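PDB 4EBG: uncharacterized protein, which is of unknown function but is probably a secreted staphylococcal protein, built as a small domain with a cystatin-like fold. Local coordinates for residues 26-31 and 50-55; 11-16 and 61-66; 35-40 and 92-97. One frame throughout, in Å; residues are numbered along the deposited sequence. Where two conformers were deposited one is given.

In the fold
The long helix 3-23 opens the chain, and residues 11-16 on it meet strand 60-68 in contact 2, which closes a loop of 44 residues and lays the helix against the sheet. Inside that loop nests contact 1, where residues 26-31, just past the helix, join the end of strand 46-52. Contact 3 begins within both loops, at residues 35-40, and ends beyond them at residues 92-97, so it crosses the other two; it adds the last strand to one margin of the antiparallel sheet. Helix, connecting loop and sheet are tied together, with Asn14 hydrogen-bonded to Ile31, Asn37 to Gly50 and Tyr62 to Asn37.

Contact 1 (26-31 and 50-55); sequences TIKTDI and GIQLYK. With PO4 (phosphate ion), chain D.
Lys28 N donates to Leu53 O (2.8 Å) and Lys55 N donates to Thr26 O (2.8 Å). These two backbone bonds frame a single bridge between Ile27 and Tyr54, so the chain leaving the helix is fastened beside the end of strand 46-52 without forming a regular strand.

The Lys28 side chain runs over the Gln52 backbone, with CD 3.4 Å from Gln52 O. Its CG stands anti to the backbone N (chi1 -176°) and the chain stays extended to CE, where a bend at chi4 turns NZ toward three partners: Asp30 OD1 in a salt bridge, O3 of a phosphate ion, and a water. That water also donates to Gln52 OE1 and to the phosphate, linking the segments through solvent. The phosphate, probably taken up from the crystallisation liquor, is also hydrogen-bonded to Lys32 NZ, and such a pair of lysines would be expected to favour an anion here.

In this cystatin-like fold the loop after the long helix lies against the end of strand 46-52, with Ile31 turned toward it. Ile31 meets Ile51 at about a right angle, CG2 to CG2 at 3.6 Å, and its CD1 approaches Gln52 O. Ile27 reaches the Tyr54 ring obliquely, CG1 lying 4.1 Å from CE1, and its side chain also touches Asn17 and Ala20 of the helix. Leu53 CG sits over the centre of one face of the Tyr54 ring, and Tyr61 packs edge-to-face with the same tyrosine. Gln52, at the centre of an inverse gamma turn, donates from NE2 to Arg57 O.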
loop_
_atom_site.group_PDB
_atom_site.type_symbol
_atom_site.label_atom_id
_atom_site.label_comp_id
_atom_site.label_asym_id
_atom_site.label_seq_id
_atom_site.Cartn_x
_atom_site.Cartn_y
_atom_site.Cartn_z
ATOM N N THR B 26 2.508 8.416 4.125
ATOM C CA THR B 26 3.254 9.345 3.273
ATOM C C THR B 26 3.054 9.095 1.780
ATOM O O THR B 26 3.520 9.888 0.950
ATOM C CB THR B 26 4.739 9.309 3.570
ATOM O OG1 THR B 26 5.232 8.008 3.287
ATOM C CG2 THR B 26 5.045 9.682 5.012
ATOM N N ILE B 27 2.371 8.033 1.433
ATOM C CA ILE B 27 2.067 7.726 0.034
ATOM C C ILE B 27 1.045 8.698 -0.547
ATOM O O ILE B 27 0.019 8.964 0.040
ATOM C CB ILE B 27 1.623 6.229 -0.135
ATOM C CG1 ILE B 27 2.818 5.319 0.149
ATOM C CG2 ILE B 27 1.060 5.935 -1.521
ATOM C CD1 ILE B 27 2.511 3.838 0.166
ATOM N N LYS B 28 1.399 9.233 -1.713
ATOM C CA LYS B 28 0.566 10.174 -2.441
ATOM C C LYS B 28 -0.567 9.479 -3.150
ATOM O O LYS B 28 -0.357 8.504 -3.865
ATOM C CB LYS B 28 1.437 11.001 -3.414
ATOM C CG LYS B 28 0.769 12.096 -4.186
ATOM C CD LYS B 28 1.777 12.965 -4.938
ATOM C CE LYS B 28 1.074 13.969 -5.875
ATOM N NZ LYS B 28 0.358 14.977 -5.021
ATOM N N THR B 29 -1.787 10.036 -3.029
ATOM C CA THR B 29 -3.013 9.402 -3.547
ATOM C C THR B 29 -3.768 10.116 -4.671
ATOM O O THR B 29 -4.852 9.697 -5.063
ATOM C CB THR B 29 -3.961 9.093 -2.391
ATOM O OG1 THR B 29 -4.370 10.330 -1.823
ATOM C CG2 THR B 29 -3.261 8.242 -1.311
ATOM N N ASP B 30 -3.146 11.155 -5.208
ATOM C CA ASP B 30 -3.686 11.992 -6.281
ATOM C C ASP B 30 -2.653 12.126 -7.380
ATOM O O ASP B 30 -2.223 13.231 -7.760
ATOM C CB ASP B 30 -4.194 13.360 -5.770
ATOM C CG ASP B 30 -3.146 14.196 -5.101
ATOM O OD1 ASP B 30 -2.101 13.701 -4.592
ATOM O OD2 ASP B 30 -3.402 15.437 -5.046
ATOM N N ILE B 31 -2.257 10.977 -7.915
ATOM C CA ILE B 31 -1.244 10.901 -8.943
ATOM C C ILE B 31 -1.893 11.348 -10.259
ATOM O O ILE B 31 -2.951 10.826 -10.629
ATOM C CB ILE B 31 -0.665 9.481 -9.094
ATOM C CG1 ILE B 31 -0.090 8.945 -7.759
ATOM C CG2 ILE B 31 0.352 9.420 -10.221
ATOM C CD1 ILE B 31 1.047 9.764 -7.185
ATOM N N GLY B 50 6.411 6.837 -14.240
ATOM C CA GLY B 50 7.250 7.382 -13.204
ATOM C C GLY B 50 6.433 8.444 -12.478
ATOM O O GLY B 50 5.978 9.397 -13.082
ATOM N N ILE B 51 6.315 8.303 -11.152
ATOM C CA ILE B 51 5.387 9.101 -10.407
ATOM C C ILE B 51 6.008 9.581 -9.104
ATOM O O ILE B 51 6.952 8.988 -8.582
ATOM C CB ILE B 51 4.089 8.291 -10.088
ATOM C CG1 ILE B 51 4.334 7.154 -9.107
ATOM C CG2 ILE B 51 3.400 7.822 -11.342
ATOM C CD1 ILE B 51 3.140 6.527 -8.504
ATOM N N GLN B 52 5.413 10.625 -8.560
ATOM C CA GLN B 52 5.766 11.097 -7.216
ATOM C C GLN B 52 5.045 10.237 -6.174
ATOM O O GLN B 52 3.932 10.499 -5.779
ATOM C CB GLN B 52 5.400 12.566 -7.009
ATOM C CG GLN B 52 5.931 13.110 -5.672
ATOM C CD GLN B 52 5.302 14.445 -5.275
ATOM O OE1 GLN B 52 4.564 15.097 -6.027
ATOM N NE2 GLN B 52 5.536 14.818 -4.070
ATOM N N LEU B 53 5.663 9.127 -5.775
ATOM C CA LEU B 53 5.006 8.133 -4.934
ATOM C C LEU B 53 4.740 8.670 -3.545
ATOM O O LEU B 53 3.778 8.271 -2.924
ATOM C CB LEU B 53 5.891 6.892 -4.865
ATOM C CG LEU B 53 5.443 5.726 -4.007
ATOM C CD1 LEU B 53 4.038 5.184 -4.471
ATOM C CD2 LEU B 53 6.512 4.611 -4.064
ATOM N N TYR B 54 5.632 9.512 -3.054
ATOM C CA TYR B 54 5.539 10.041 -1.701
ATOM C C TYR B 54 5.225 11.512 -1.689
ATOM O O TYR B 54 5.815 12.294 -2.423
ATOM C CB TYR B 54 6.816 9.746 -0.965
ATOM C CG TYR B 54 7.165 8.292 -0.878
ATOM C CD1 TYR B 54 6.507 7.461 0.023
ATOM C CD2 TYR B 54 8.150 7.742 -1.692
ATOM C CE1 TYR B 54 6.854 6.124 0.118
ATOM C CE2 TYR B 54 8.496 6.414 -1.611
ATOM C CZ TYR B 54 7.828 5.609 -0.714
ATOM O OH TYR B 54 8.177 4.280 -0.653
ATOM N N LYS B 55 4.310 11.904 -0.798
ATOM C CA LYS B 55 3.884 13.291 -0.743
ATOM C C LYS B 55 5.048 14.208 -0.323
ATOM O O LYS B 55 5.095 15.381 -0.760
ATOM C CB LYS B 55 2.681 13.455 0.196
ATOM C CG LYS B 55 1.413 12.771 -0.243
ATOM C CD LYS B 55 0.348 12.931 0.843
ATOM C CE LYS B 55 0.811 12.347 2.170
ATOM N NZ LYS B 55 -0.223 12.590 3.227
HETATM P P PO4 D . 0.072 18.452 -6.408
HETATM O O1 PO4 D . 1.598 18.560 -6.347
HETATM O O2 PO4 D . -0.315 19.503 -7.371
HETATM O O3 PO4 D . -0.250 17.034 -6.853
HETATM O O4 PO4 D . -0.422 18.752 -4.967
HETATM O O HOH W 1 -1.485 9.713 2.126
HETATM O O HOH W 2 2.423 16.606 -4.280
#

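Contact 2 (11-16 and 61-66); sequences KEQNQM and YYFAYE
The rings of Phe63 and Tyr65 receive the same glutamine in different ways. Over one face of Phe63 stands Gln13 NE2, 3.8 Å above the plane and offset toward the rim, with the amide turned 35° from the ring. Tyr65 takes Gln13 OE1 at its edge, in the ring plane, the amide here being almost perpendicular to the ring. At the other flank of the hydroxyl, Glu12 CG comes to the edge of the Tyr65 ring, 4.0 Å from CE2.

The polar bond of the contact is donated by Tyr65 OH to Gln13 OE1 over 2.6 Å. The hydroxyl comes from well above the carbonyl plane, 63° out of it, and so misses the lone pairs. A bend at chi2 carries the Gln13 amide off the line of its chain, so that it lies over Phe63 with OE1 at the hydroxyl of Tyr65, and Asn17 OD1, one helical turn on, accepts from NE2 and fixes the rotation of the group.

Here the long helix of the cystatin-like fold lies across the antiparallel sheet, its segment axis 11.3 Å from that of strand 61-66 and at 121° to it. Phe63 and Tyr65, alternate residues of the strand, both point to the helix. In the conformer given, the CE of selenomethionine Met16 comes obliquely to the hydroxyl end of Tyr65. Ile74 of the edge strand touches Met16 and both rings, while Val23 and Ile19 of the second subunit pack on Gln13 and Met16.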
loop_
_atom_site.group_PDB
_atom_site.type_symbol
_atom_site.label_atom_id
_atom_site.label_comp_id
_atom_site.label_asym_id
_atom_site.label_seq_id
_atom_site.Cartn_x
_atom_site.Cartn_y
_atom_site.Cartn_z
ATOM N N LYS B 11 -5.497 4.907 -13.071
ATOM C CA LYS B 11 -6.575 4.568 -12.131
ATOM C C LYS B 11 -6.102 3.495 -11.167
ATOM O O LYS B 11 -6.333 3.561 -9.950
ATOM C CB LYS B 11 -7.793 4.118 -12.911
ATOM C CG LYS B 11 -8.922 3.650 -11.997
ATOM C CD LYS B 11 -10.231 3.405 -12.787
ATOM C CE LYS B 11 -11.313 2.804 -11.927
ATOM N NZ LYS B 11 -11.107 1.361 -11.677
ATOM N N GLU B 12 -5.453 2.455 -11.700
ATOM C CA GLU B 12 -5.000 1.352 -10.887
ATOM C C GLU B 12 -3.927 1.855 -9.903
ATOM O O GLU B 12 -3.939 1.467 -8.748
ATOM C CB GLU B 12 -4.470 0.223 -11.772
ATOM C CG GLU B 12 -4.026 -0.974 -11.012
ATOM C CD GLU B 12 -5.133 -1.727 -10.322
ATOM O OE1 GLU B 12 -6.322 -1.533 -10.661
ATOM O OE2 GLU B 12 -4.779 -2.556 -9.447
ATOM N N GLN B 13 -2.992 2.678 -10.371
ATOM C CA GLN B 13 -1.976 3.178 -9.505
ATOM C C GLN B 13 -2.599 3.940 -8.350
ATOM O O GLN B 13 -2.186 3.804 -7.180
ATOM C CB GLN B 13 -1.010 4.105 -10.250
ATOM C CG GLN B 13 0.186 4.560 -9.362
ATOM C CD GLN B 13 1.179 3.492 -9.107
ATOM O OE1 GLN B 13 1.632 2.884 -10.050
ATOM N NE2 GLN B 13 1.578 3.276 -7.857
ATOM N N ASN B 14 -3.560 4.803 -8.643
ATOM C CA ASN B 14 -4.196 5.570 -7.573
ATOM C C ASN B 14 -4.975 4.668 -6.596
ATOM O O ASN B 14 -4.970 4.932 -5.399
ATOM C CB ASN B 14 -5.072 6.667 -8.167
ATOM C CG ASN B 14 -4.276 7.888 -8.523
ATOM O OD1 ASN B 14 -3.613 8.433 -7.673
ATOM N ND2 ASN B 14 -4.319 8.327 -9.777
ATOM N N GLN B 15 -5.652 3.647 -7.110
ATOM C CA GLN B 15 -6.389 2.720 -6.265
ATOM C C GLN B 15 -5.435 2.037 -5.320
ATOM O O GLN B 15 -5.699 1.920 -4.112
ATOM C CB GLN B 15 -7.152 1.700 -7.111
ATOM C CG GLN B 15 -8.413 2.261 -7.767
ATOM C CD GLN B 15 -9.085 1.271 -8.684
ATOM O OE1 GLN B 15 -8.424 0.489 -9.356
ATOM N NE2 GLN B 15 -10.401 1.311 -8.731
HETATM N N MSE B 16 -4.325 1.516 -5.837
HETATM C CA MSE B 16 -3.350 0.865 -4.962
HETATM C C MSE B 16 -2.712 1.825 -3.979
HETATM O O MSE B 16 -2.527 1.511 -2.834
HETATM C CB MSE B 16 -2.272 0.182 -5.804
HETATM C CG MSE B 16 -2.815 -1.018 -6.597
HETATM SE SE MSE B 16 -1.428 -2.034 -7.436
HETATM C CE MSE B 16 -0.873 -0.656 -8.558
ATOM N N TYR B 61 9.389 7.539 -8.826
ATOM C CA TYR B 61 9.428 6.098 -8.670
ATOM C C TYR B 61 8.725 5.483 -9.864
ATOM O O TYR B 61 7.629 5.918 -10.231
ATOM C CB TYR B 61 8.763 5.678 -7.365
ATOM C CG TYR B 61 9.532 6.139 -6.173
ATOM C CD1 TYR B 61 9.459 7.446 -5.701
ATOM C CD2 TYR B 61 10.338 5.264 -5.507
ATOM C CE1 TYR B 61 10.171 7.882 -4.609
ATOM C CE2 TYR B 61 11.062 5.691 -4.370
ATOM C CZ TYR B 61 10.956 7.009 -3.957
ATOM O OH TYR B 61 11.645 7.444 -2.850
ATOM N N TYR B 62 9.333 4.450 -10.470
ATOM C CA TYR B 62 8.843 3.868 -11.707
ATOM C C TYR B 62 8.181 2.517 -11.456
ATOM O O TYR B 62 8.633 1.724 -10.601
ATOM C CB TYR B 62 9.992 3.764 -12.712
ATOM C CG TYR B 62 10.345 5.133 -13.298
ATOM C CD1 TYR B 62 11.186 5.997 -12.643
ATOM C CD2 TYR B 62 9.822 5.529 -14.522
ATOM C CE1 TYR B 62 11.491 7.252 -13.186
ATOM C CE2 TYR B 62 10.122 6.733 -15.071
ATOM C CZ TYR B 62 10.959 7.610 -14.386
ATOM O OH TYR B 62 11.207 8.866 -14.941
ATOM N N PHE B 63 7.172 2.221 -12.252
ATOM C CA PHE B 63 6.395 1.002 -12.203
ATOM C C PHE B 63 6.032 0.564 -13.606
ATOM O O PHE B 63 5.701 1.409 -14.453
ATOM C CB PHE B 63 5.091 1.213 -11.440
ATOM C CG PHE B 63 5.301 1.639 -10.023
ATOM C CD1 PHE B 63 5.651 0.708 -9.025
ATOM C CD2 PHE B 63 5.183 2.963 -9.678
ATOM C CE1 PHE B 63 5.873 1.114 -7.737
ATOM C CE2 PHE B 63 5.424 3.357 -8.402
ATOM C CZ PHE B 63 5.711 2.434 -7.413
ATOM N N ALA B 64 6.183 -0.729 -13.879
ATOM C CA ALA B 64 5.783 -1.297 -15.133
ATOM C C ALA B 64 4.436 -1.995 -15.019
ATOM O O ALA B 64 4.218 -2.779 -14.083
ATOM C CB ALA B 64 6.837 -2.296 -15.646
ATOM N N TYR B 65 3.552 -1.738 -15.976
ATOM C CA TYR B 65 2.261 -2.377 -16.069
ATOM C C TYR B 65 2.192 -3.148 -17.370
ATOM O O TYR B 65 2.737 -2.716 -18.413
ATOM C CB TYR B 65 1.120 -1.323 -16.061
ATOM C CG TYR B 65 0.875 -0.693 -14.729
ATOM C CD1 TYR B 65 1.723 0.241 -14.209
ATOM C CD2 TYR B 65 -0.220 -1.038 -13.988
ATOM C CE1 TYR B 65 1.500 0.798 -12.971
ATOM C CE2 TYR B 65 -0.468 -0.465 -12.746
ATOM C CZ TYR B 65 0.378 0.436 -12.253
ATOM O OH TYR B 65 0.096 0.972 -11.010
ATOM N N GLU B 66 1.424 -4.218 -17.319
ATOM C CA GLU B 66 1.023 -4.901 -18.556
ATOM C C GLU B 66 -0.455 -4.684 -18.753
ATOM O O GLU B 66 -1.226 -4.615 -17.779
ATOM C CB GLU B 66 1.287 -6.389 -18.441
ATOM C CG GLU B 66 2.735 -6.704 -18.395
ATOM C CD GLU B 66 2.995 -8.167 -18.457
ATOM O OE1 GLU B 66 2.988 -8.728 -19.578
ATOM O OE2 GLU B 66 3.182 -8.734 -17.370
#

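Contact 3 (35-40 and 92-97); sequences DSNTHV and EDENVE
Asn37 OD1 is gripped by two successive backbone N-H groups, those of Val96 at 2.9 Å and, weakly, of Asn95. The same amide donates in return: Asn37 ND2 reaches Val96 O at 2.9 Å, on a lone pair in the carbonyl plane, and is also hydrogen-bonded to Tyr62 OH. One side chain therefore engages both the N-H and the C=O of Val96, holding the chain just after the strand as a further backbone would. The Glu94 carboxylate is stacked on the Asn37 amide, the planes 7° apart; the bend at chi2 (81°) folds it back over that group.

Strand 91-94 is one of the two outermost strands within this chain and runs antiparallel to strand 37-41. Thr38 and Asp93 form the hydrogen-bonded pair, with Asn37-Glu94 and His39-Glu92 as non-hydrogen-bonded pairs on either side. Thr38 OG1 is hydrogen-bonded to Tyr10 OH of the helix, and a water joins it to Asp93 O. Where the strand ends, Asn95 ND2 donates to Ser36 O in the carbonyl plane (2.9 Å) and also to Asp93 OD1.

On the face shared with Asn37, His39 and Glu92 lie side by side and point the same way. His39 NE2 donates to Glu92 OE2 at 2.7 Å, on the anti side of the carboxylate, with ring and carboxylate planes 71° apart. Glu94 OE1 comes to the adjoining part of the ring's edge, 3.0 Å from His39 CE1. Two carboxylates so near one imidazole would be expected to raise its pKa and favour the doubly protonated, cationic ring.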
loop_
_atom_site.group_PDB
_atom_site.type_symbol
_atom_site.label_atom_id
_atom_site.label_comp_id
_atom_site.label_asym_id
_atom_site.label_seq_id
_atom_site.Cartn_x
_atom_site.Cartn_y
_atom_site.Cartn_z
ATOM N N ASP B 35 1.774 15.378 -14.296
ATOM C CA ASP B 35 2.870 15.591 -13.361
ATOM C C ASP B 35 3.793 14.371 -13.286
ATOM O O ASP B 35 4.631 14.259 -12.368
ATOM C CB ASP B 35 2.328 15.899 -11.976
ATOM C CG ASP B 35 1.573 17.206 -11.903
ATOM O OD1 ASP B 35 1.831 18.107 -12.735
ATOM O OD2 ASP B 35 0.733 17.323 -11.002
ATOM N N SER B 36 3.634 13.440 -14.228
ATOM C CA SER B 36 4.319 12.157 -14.188
ATOM C C SER B 36 5.027 11.943 -15.533
ATOM O O SER B 36 4.880 12.769 -16.467
ATOM C CB SER B 36 3.316 11.063 -13.909
ATOM O OG SER B 36 2.638 11.273 -12.664
ATOM N N ASN B 37 5.757 10.846 -15.636
ATOM C CA ASN B 37 6.338 10.382 -16.870
ATOM C C ASN B 37 5.654 9.110 -17.296
ATOM O O ASN B 37 5.438 8.208 -16.495
ATOM C CB ASN B 37 7.826 10.179 -16.693
ATOM C CG ASN B 37 8.545 11.466 -16.437
ATOM O OD1 ASN B 37 8.094 12.539 -16.886
ATOM N ND2 ASN B 37 9.690 11.377 -15.761
ATOM N N THR B 38 5.263 8.990 -18.576
ATOM C CA THR B 38 4.609 7.850 -19.143
ATOM C C THR B 38 5.265 7.434 -20.439
ATOM O O THR B 38 5.517 8.284 -21.313
ATOM C CB THR B 38 3.102 8.126 -19.403
ATOM O OG1 THR B 38 2.520 8.682 -18.233
ATOM C CG2 THR B 38 2.369 6.908 -19.843
ATOM N N HIS B 39 5.559 6.149 -20.583
ATOM C CA HIS B 39 6.048 5.575 -21.814
ATOM C C HIS B 39 5.275 4.313 -22.144
ATOM O O HIS B 39 5.014 3.490 -21.256
ATOM C CB HIS B 39 7.530 5.232 -21.747
ATOM C CG HIS B 39 8.422 6.434 -21.679
ATOM N ND1 HIS B 39 8.684 7.097 -20.509
ATOM C CD2 HIS B 39 9.099 7.102 -22.653
ATOM C CE1 HIS B 39 9.494 8.118 -20.755
ATOM N NE2 HIS B 39 9.792 8.120 -22.039
ATOM N N VAL B 40 4.895 4.131 -23.407
ATOM C CA VAL B 40 4.212 2.943 -23.890
ATOM C C VAL B 40 5.147 2.165 -24.807
ATOM O O VAL B 40 5.854 2.761 -25.651
ATOM C CB VAL B 40 2.915 3.300 -24.655
ATOM C CG1 VAL B 40 2.226 2.070 -25.216
ATOM C CG2 VAL B 40 1.997 4.135 -23.783
ATOM N N GLU B 92 5.520 8.786 -25.572
ATOM C CA GLU B 92 6.184 9.401 -24.408
ATOM C C GLU B 92 5.373 10.625 -23.990
ATOM O O GLU B 92 5.023 11.470 -24.839
ATOM C CB GLU B 92 7.623 9.838 -24.758
ATOM C CG GLU B 92 8.346 10.661 -23.674
ATOM C CD GLU B 92 9.800 10.924 -24.011
ATOM O OE1 GLU B 92 10.086 11.753 -24.897
ATOM O OE2 GLU B 92 10.684 10.345 -23.342
ATOM N N ASP B 93 5.152 10.778 -22.683
ATOM C CA ASP B 93 4.582 11.966 -22.079
ATOM C C ASP B 93 5.462 12.257 -20.864
ATOM O O ASP B 93 5.275 11.662 -19.816
ATOM C CB ASP B 93 3.103 11.723 -21.716
ATOM C CG ASP B 93 2.395 12.925 -21.161
ATOM O OD1 ASP B 93 3.037 13.970 -21.023
ATOM O OD2 ASP B 93 1.169 12.801 -20.866
ATOM N N GLU B 94 6.495 13.055 -21.071
ATOM C CA GLU B 94 7.546 13.288 -20.091
ATOM C C GLU B 94 7.375 14.651 -19.483
ATOM O O GLU B 94 7.666 15.664 -20.128
ATOM C CB GLU B 94 8.923 13.209 -20.761
ATOM C CG GLU B 94 10.089 13.163 -19.832
ATOM C CD GLU B 94 10.384 11.794 -19.247
ATOM O OE1 GLU B 94 9.586 10.852 -19.430
ATOM O OE2 GLU B 94 11.440 11.692 -18.599
ATOM N N ASN B 95 6.872 14.702 -18.274
ATOM C CA ASN B 95 6.629 15.942 -17.595
ATOM C C ASN B 95 7.609 16.283 -16.479
ATOM O O ASN B 95 7.595 17.406 -15.975
ATOM C CB ASN B 95 5.234 15.950 -17.045
ATOM C CG ASN B 95 4.218 15.849 -18.132
ATOM O OD1 ASN B 95 4.066 16.799 -18.929
ATOM N ND2 ASN B 95 3.545 14.709 -18.228
ATOM N N VAL B 96 8.492 15.329 -16.136
ATOM C CA VAL B 96 9.478 15.536 -15.075
ATOM C C VAL B 96 10.823 15.142 -15.629
ATOM O O VAL B 96 11.072 13.956 -15.890
ATOM C CB VAL B 96 9.131 14.751 -13.814
ATOM C CG1 VAL B 96 10.243 14.984 -12.746
ATOM C CG2 VAL B 96 7.744 15.134 -13.294
ATOM N N GLU B 97 11.655 16.171 -15.883
ATOM C CA GLU B 97 13.040 16.008 -16.279
ATOM C C GLU B 97 13.911 15.997 -15.030
ATOM O O GLU B 97 13.883 16.949 -14.170
ATOM C CB GLU B 97 13.502 17.132 -17.216
ATOM C CG GLU B 97 13.163 16.934 -18.690
ATOM C CD GLU B 97 13.892 17.908 -19.617
ATOM O OE1 GLU B 97 15.130 17.812 -19.745
ATOM O OE2 GLU B 97 13.220 18.753 -20.241
HETATM O O HOH W 3 2.873 11.343 -18.250
#